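Local coordinates for putative capsular polysaccharide biosynthesis protein (Streptococcus pneumoniae serotype 4, PDB 6EWJ) that probably acts as a pyridoxal phosphate-dependent sugar aminotransferase in teichoic acid biosynthesis, at residues P40-K43 and E44-R48; M266-I269 and M270-L273. One frame throughout, in Å; residues are numbered along the deposited sequence.

Contact 1: residues P40-K43 and E44-R48; sequences PKTK and ELERR
Glu44 N donates to Pro40 O at 2.9 Å, and this bond opens a run of four i to i+4 backbone bonds. Leu45, Glu46 and Arg47 bond in the same way to Lys41, Thr42 and Lys43. Residues 40-43 and 44-48 are thus consecutive turns of one regular alpha helix.

On the exposed side, Arg47 folds back over the turn before it. Its chain bends at chi3 (-68°), which lays one face of the guanidinium over Lys43 O. Arg47 NH1 comes to 3.4 Å from Lys43 CB. The same group forms a salt bridge to Glu44, with Arg47 NH2 2.8 Å from Glu44 OE1. The carboxylate uses its anti lone pair, and OE1 lies 27° out of the guanidinium plane. A weak bond from Arg47 NE reaches the same oxygen. A water at the guanidinium edge accepts from Arg47 NH2 and donates to Pro40 O, so NH2 is tied to both the carboxylate and the first turn.

Lys43 and Glu46 run side by side and point the same way. Lys43 NZ and Glu46 OE1 are 4.6 Å apart, beyond a salt bridge. A second water joins them, 2.6 Å from Lys43 NZ and 2.7 Å from Glu46 OE2. The Glu46 carboxylate is buried and also accepts from Tyr229 OH and Cys60 N. Lys41 turns elsewhere, to a salt bridge with Asp29.

The arrangement is that of an amphipathic helix start. The Glu44-Arg47 salt bridge and its water lie outside, Thr42, Leu45 and the Glu46 carboxylate meet strand 58-61, and Lys43 with its water bridge lies beside helix 225-236.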
ATOM      1  N   PRO A  40       1.613 -17.709  -5.410  1.00 24.83           N
ATOM      2  CA  PRO A  40       2.337 -18.223  -6.594  1.00 25.07           C
ATOM      3  C   PRO A  40       2.098 -17.422  -7.865  1.00 25.17           C
ATOM      4  O   PRO A  40       3.025 -17.246  -8.628  1.00 24.09           O
ATOM      5  CB  PRO A  40       1.838 -19.667  -6.765  1.00 26.43           C
ATOM      6  CG  PRO A  40       0.916 -19.947  -5.636  1.00 26.56           C
ATOM      7  CD  PRO A  40       0.647 -18.680  -4.863  1.00 25.40           C
ATOM      8  N   LYS A  41       0.885 -16.897  -8.053  1.00 25.42           N
ATOM      9  CA  LYS A  41       0.598 -16.065  -9.233  1.00 25.89           C
ATOM     10  C   LYS A  41       1.413 -14.781  -9.260  1.00 23.89           C
ATOM     11  O   LYS A  41       1.883 -14.369 -10.321  1.00 23.11           O
ATOM     12  CB  LYS A  41      -0.903 -15.770  -9.381  1.00 26.82           C
ATOM     13  CG  LYS A  41      -1.727 -17.041  -9.640  1.00 28.91           C
ATOM     14  CD  LYS A  41      -3.054 -16.675 -10.276  1.00 30.56           C
ATOM     15  CE  LYS A  41      -4.133 -17.756 -10.282  1.00 31.48           C
ATOM     16  NZ  LYS A  41      -3.570 -19.094 -10.478  1.00 33.97           N
ATOM     17  N   THR A  42       1.593 -14.156  -8.100  1.00 22.25           N
ATOM     18  CA  THR A  42       2.465 -12.968  -8.019  1.00 21.69           C
ATOM     19  C   THR A  42       3.930 -13.287  -8.413  1.00 21.61           C
ATOM     20  O   THR A  42       4.507 -12.581  -9.199  1.00 19.98           O
ATOM     21  CB  THR A  42       2.340 -12.235  -6.657  1.00 20.95           C
ATOM     22  OG1 THR A  42       0.999 -11.759  -6.514  1.00 19.90           O
ATOM     23  CG2 THR A  42       3.285 -11.045  -6.561  1.00 20.41           C
ATOM     24  N   LYS A  43       4.455 -14.410  -7.925  1.00 23.02           N
ATOM     25  CA  LYS A  43       5.807 -14.858  -8.282  1.00 24.03           C
ATOM     26  C   LYS A  43       5.881 -15.171  -9.784  1.00 23.81           C
ATOM     27  O   LYS A  43       6.823 -14.777 -10.441  1.00 23.85           O
ATOM     28  CB  LYS A  43       6.284 -16.040  -7.404  1.00 25.95           C
ATOM     29  CG  LYS A  43       6.162 -15.816  -5.884  1.00 26.59           C
ATOM     30  CD  LYS A  43       6.530 -14.408  -5.413  1.00 27.04           C
ATOM     31  CE  LYS A  43       6.567 -14.278  -3.892  1.00 27.67           C
ATOM     32  NZ  LYS A  43       6.732 -12.888  -3.366  1.00 26.95           N
ATOM     33  N   GLU A  44       4.858 -15.795 -10.337  1.00 24.55           N
ATOM     34  CA  GLU A  44       4.843 -16.136 -11.774  1.00 25.61           C
ATOM     35  C   GLU A  44       4.757 -14.836 -12.580  1.00 23.99           C
ATOM     36  O   GLU A  44       5.440 -14.721 -13.585  1.00 22.80           O
ATOM     37  CB  GLU A  44       3.682 -17.083 -12.112  1.00 27.87           C
ATOM     38  CG  GLU A  44       3.540 -17.508 -13.571  1.00 30.63           C
ATOM     39  CD  GLU A  44       4.668 -18.389 -14.114  1.00 32.44           C
ATOM     40  OE1 GLU A  44       5.609 -18.760 -13.370  1.00 35.17           O
ATOM     41  OE2 GLU A  44       4.646 -18.685 -15.327  1.00 35.67           O
ATOM     42  N   LEU A  45       3.989 -13.851 -12.100  1.00 21.79           N
ATOM     43  CA  LEU A  45       3.904 -12.566 -12.834  1.00 21.31           C
ATOM     44  C   LEU A  45       5.249 -11.830 -12.875  1.00 20.66           C
ATOM     45  O   LEU A  45       5.659 -11.335 -13.925  1.00 21.23           O
ATOM     46  CB  LEU A  45       2.808 -11.646 -12.298  1.00 20.34           C
ATOM     47  CG  LEU A  45       2.693 -10.285 -13.041  1.00 20.03           C
ATOM     48  CD1 LEU A  45       2.368 -10.416 -14.537  1.00 20.43           C
ATOM     49  CD2 LEU A  45       1.688  -9.409 -12.335  1.00 19.51           C
ATOM     50  N   GLU A  46       5.939 -11.846 -11.746  1.00 20.26           N
ATOM     51  CA  GLU A  46       7.265 -11.266 -11.658  1.00 20.31           C
ATOM     52  C   GLU A  46       8.218 -11.959 -12.650  1.00 21.24           C
ATOM     53  O   GLU A  46       9.037 -11.301 -13.286  1.00 20.80           O
ATOM     54  CB  GLU A  46       7.814 -11.393 -10.249  1.00 20.42           C
ATOM     55  CG  GLU A  46       7.071 -10.506  -9.228  1.00 20.25           C
ATOM     56  CD  GLU A  46       7.514 -10.718  -7.811  1.00 20.81           C
ATOM     57  OE1 GLU A  46       8.192 -11.727  -7.540  1.00 22.04           O
ATOM     58  OE2 GLU A  46       7.187  -9.861  -6.929  1.00 20.56           O
ATOM     59  N   ARG A  47       8.189 -13.289 -12.650  1.00 21.94           N
ATOM     60  CA  ARG A  47       9.043 -14.085 -13.575  1.00 23.38           C
ATOM     61  C   ARG A  47       8.764 -13.705 -15.042  1.00 22.94           C
ATOM     62  O   ARG A  47       9.683 -13.351 -15.779  1.00 23.12           O
ATOM     63  CB  ARG A  47       8.844 -15.581 -13.307  1.00 25.00           C
ATOM     64  CG  ARG A  47       9.463 -16.027 -11.971  1.00 26.47           C
ATOM     65  CD  ARG A  47       9.662 -17.572 -11.855  1.00 28.34           C
ATOM     66  NE  ARG A  47       8.402 -18.318 -11.790  1.00 29.46           N
ATOM     67  CZ  ARG A  47       7.652 -18.497 -10.695  1.00 30.72           C
ATOM     68  NH1 ARG A  47       8.058 -18.018  -9.524  1.00 31.32           N
ATOM     69  NH2 ARG A  47       6.504 -19.164 -10.769  1.00 31.01           N
ATOM     70  N   ARG A  48       7.497 -13.735 -15.446  1.00 22.44           N
ATOM     71  CA  ARG A  48       7.113 -13.392 -16.811  1.00 23.10           C
ATOM     72  C   ARG A  48       7.441 -11.927 -17.193  1.00 22.39           C
ATOM     73  O   ARG A  48       7.870 -11.649 -18.298  1.00 21.60           O
ATOM     74  CB  ARG A  48       5.633 -13.712 -17.028  1.00 24.03           C
ATOM     75  CG  ARG A  48       5.326 -15.216 -17.000  1.00 26.20           C
ATOM     76  CD  ARG A  48       3.880 -15.498 -17.336  1.00 27.34           C
ATOM     77  NE  ARG A  48       3.595 -14.936 -18.652  1.00 29.14           N
ATOM     78  CZ  ARG A  48       2.399 -14.538 -19.103  1.00 30.14           C
ATOM     79  NH1 ARG A  48       1.290 -14.683 -18.366  1.00 30.05           N
ATOM     80  NH2 ARG A  48       2.311 -14.032 -20.330  1.00 30.67           N
TER
HETATM   81  O   HOH W   1       4.747 -19.320  -8.696  1.00 17.11           O
HETATM   82  O   HOH W   2       6.331 -10.561  -4.413  1.00 15.58           O

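Contact 2: residues M266-I269 and M270-L273; sequences MTDI and MASL
Thr267 and Met270 meet where helix 268-299 begins, and Thr267 holds the N-cap position. The capping bond runs from Met270 N to Thr267 OG1 and is 3.2 Å long. The exact place of OG1 is less sure, because the model puts it too near the end of Met270. A chi1 of 62° sets OG1 between the backbone N and the carbonyl carbon, facing the first turn.

Backbone bonds continue the turn. Ala271 N donates to Thr267 O at 2.8 Å, in the carbonyl plane. The bond from Leu273 N to Ile269 O is weak.

The apolar contacts gather round Met270 and Ala271. Met266 extends with CG anti to its backbone N (chi1 -175°) and passes across Met270, its CG 3.8 Å from Met270 CB. Its sulfur then reaches Ala271, with Met266 SD 3.9 Å from Ala271 CB. The side chains of Ile269 and Met270 also cross. Beyond the segments, Met270 packs on Met270 of the second subunit, and Leu273 on Ile269 of that subunit. The helix start therefore forms part of the dimer interface.

The remaining polar contacts are buried. The Asp268 carboxylate turns to the start of helix 40-53, where Thr42 N is its strongest partner. Ser272 OG also bonds to Thr30 OG1 and Glu26 O, which tie it to helix 21-31. Asp268 O takes two bonds from Ser272, one from N at 2.9 Å and one from OG at 2.9 Å, and the two donors reach it from opposite faces of its carbonyl plane.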
ATOM      1  N   MET A 266       1.714  -7.027  -3.668  1.00 16.12           N
ATOM      2  CA  MET A 266       0.681  -7.362  -4.670  1.00 16.17           C
ATOM      3  C   MET A 266      -0.032  -8.646  -4.330  1.00 16.64           C
ATOM      4  O   MET A 266       0.624  -9.654  -3.955  1.00 16.65           O
ATOM      5  CB  MET A 266       1.293  -7.482  -6.084  1.00 16.49           C
ATOM      6  CG  MET A 266       0.216  -7.711  -7.121  1.00 17.14           C
ATOM      7  SD  MET A 266       0.750  -7.981  -8.806  1.00 18.29           S
ATOM      8  CE  MET A 266       0.994  -6.232  -9.204  1.00 16.97           C
ATOM      9  N   THR A 267      -1.361  -8.632  -4.432  1.00 16.65           N
ATOM     10  CA  THR A 267      -2.134  -9.820  -4.183  1.00 17.19           C
ATOM     11  C   THR A 267      -2.186 -10.678  -5.467  1.00 17.58           C
ATOM     12  O   THR A 267      -2.051 -10.155  -6.590  1.00 16.80           O
ATOM     13  CB  THR A 267      -3.584  -9.509  -3.808  1.00 17.41           C
ATOM     14  OG1 THR A 267      -4.221  -8.824  -4.888  1.00 17.36           O
ATOM     15  CG2 THR A 267      -3.711  -8.657  -2.536  1.00 17.12           C
ATOM     16  N   ASP A 268      -2.482 -11.950  -5.280  1.00 17.98           N
ATOM     17  CA  ASP A 268      -2.697 -12.853  -6.417  1.00 18.81           C
ATOM     18  C   ASP A 268      -3.956 -12.511  -7.223  1.00 18.77           C
ATOM     19  O   ASP A 268      -4.097 -12.908  -8.367  1.00 17.95           O
ATOM     20  CB  ASP A 268      -2.721 -14.338  -5.946  1.00 19.70           C
ATOM     21  CG  ASP A 268      -1.340 -14.993  -5.980  1.00 20.10           C
ATOM     22  OD1 ASP A 268      -0.289 -14.306  -5.967  1.00 19.82           O
ATOM     23  OD2 ASP A 268      -1.303 -16.223  -6.036  1.00 20.98           O
ATOM     24  N   ILE A 269      -4.879 -11.768  -6.575  1.00 19.25           N
ATOM     25  CA  ILE A 269      -6.058 -11.244  -7.242  1.00 19.52           C
ATOM     26  C   ILE A 269      -5.603 -10.309  -8.366  1.00 19.27           C
ATOM     27  O   ILE A 269      -5.924 -10.525  -9.563  1.00 19.18           O
ATOM     28  CB  ILE A 269      -7.008 -10.537  -6.276  1.00 19.77           C
ATOM     29  CG1 ILE A 269      -7.641 -11.568  -5.346  1.00 20.25           C
ATOM     30  CG2 ILE A 269      -8.111  -9.801  -7.036  1.00 20.10           C
ATOM     31  CD1 ILE A 269      -8.356 -10.984  -4.151  1.00 20.74           C
ATOM     32  N   MET A 270      -4.768  -9.342  -7.991  1.00 19.34           N
ATOM     33  CA  MET A 270      -4.163  -8.394  -8.965  1.00 19.23           C
ATOM     34  C   MET A 270      -3.215  -9.123  -9.921  1.00 19.13           C
ATOM     35  O   MET A 270      -3.212  -8.831 -11.149  1.00 18.87           O
ATOM     36  CB  MET A 270      -3.381  -7.319  -8.244  1.00 19.46           C
ATOM     37  CG  MET A 270      -4.225  -6.102  -7.810  1.00 20.20           C
ATOM     38  SD  MET A 270      -5.754  -6.553  -7.038  1.00 23.00           S
ATOM     39  CE  MET A 270      -5.201  -7.205  -5.544  1.00 24.23           C
ATOM     40  N   ALA A 271      -2.387 -10.056  -9.392  1.00 18.69           N
ATOM     41  CA  ALA A 271      -1.430 -10.761 -10.286  1.00 19.24           C
ATOM     42  C   ALA A 271      -2.174 -11.558 -11.380  1.00 19.50           C
ATOM     43  O   ALA A 271      -1.693 -11.690 -12.524  1.00 19.91           O
ATOM     44  CB  ALA A 271      -0.471 -11.659  -9.520  1.00 19.74           C
ATOM     45  N   SER A 272      -3.369 -12.055 -11.027  1.00 19.58           N
ATOM     46  CA  SER A 272      -4.231 -12.813 -11.963  1.00 20.13           C
ATOM     47  C   SER A 272      -4.569 -11.933 -13.178  1.00 20.11           C
ATOM     48  O   SER A 272      -4.434 -12.364 -14.320  1.00 20.76           O
ATOM     49  CB  SER A 272      -5.487 -13.327 -11.268  1.00 20.58           C
ATOM     50  OG  SER A 272      -5.216 -14.477 -10.473  1.00 20.93           O
ATOM     51  N   LEU A 273      -4.995 -10.704 -12.911  1.00 19.25           N
ATOM     52  CA  LEU A 273      -5.260  -9.748 -13.958  1.00 19.31           C
ATOM     53  C   LEU A 273      -4.030  -9.530 -14.802  1.00 19.00           C
ATOM     54  O   LEU A 273      -4.114  -9.545 -16.033  1.00 20.07           O
ATOM     55  CB  LEU A 273      -5.756  -8.426 -13.358  1.00 18.58           C
ATOM     56  CG  LEU A 273      -7.096  -8.422 -12.605  1.00 18.68           C
ATOM     57  CD1 LEU A 273      -7.295  -7.010 -11.989  1.00 18.21           C
ATOM     58  CD2 LEU A 273      -8.231  -8.777 -13.503  1.00 19.25           C
TER

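Contacts 1 and 2 lie at the N-terminal ends of two helices, 40-53 and 268-299, with centres about 9 Å apart. The Asp268 carboxylate joins them. Its OD1 lies 2.8 Å from Thr42 N, and its OD2 3.1 Å from Lys41 N, both probable hydrogen bonds. A residue of contact 2 thus serves backbone N-H groups at the start of contact 1. Contact 1 is partly buried and is touched by no other subunit; its outer side chains pair by charge and water. Contact 2 is wholly buried and reaches the second subunit. Within its own segments it relies on methionine packing, a threonine cap and a serine hydroxyl, while the carboxylate of Asp268 turns to the other helix.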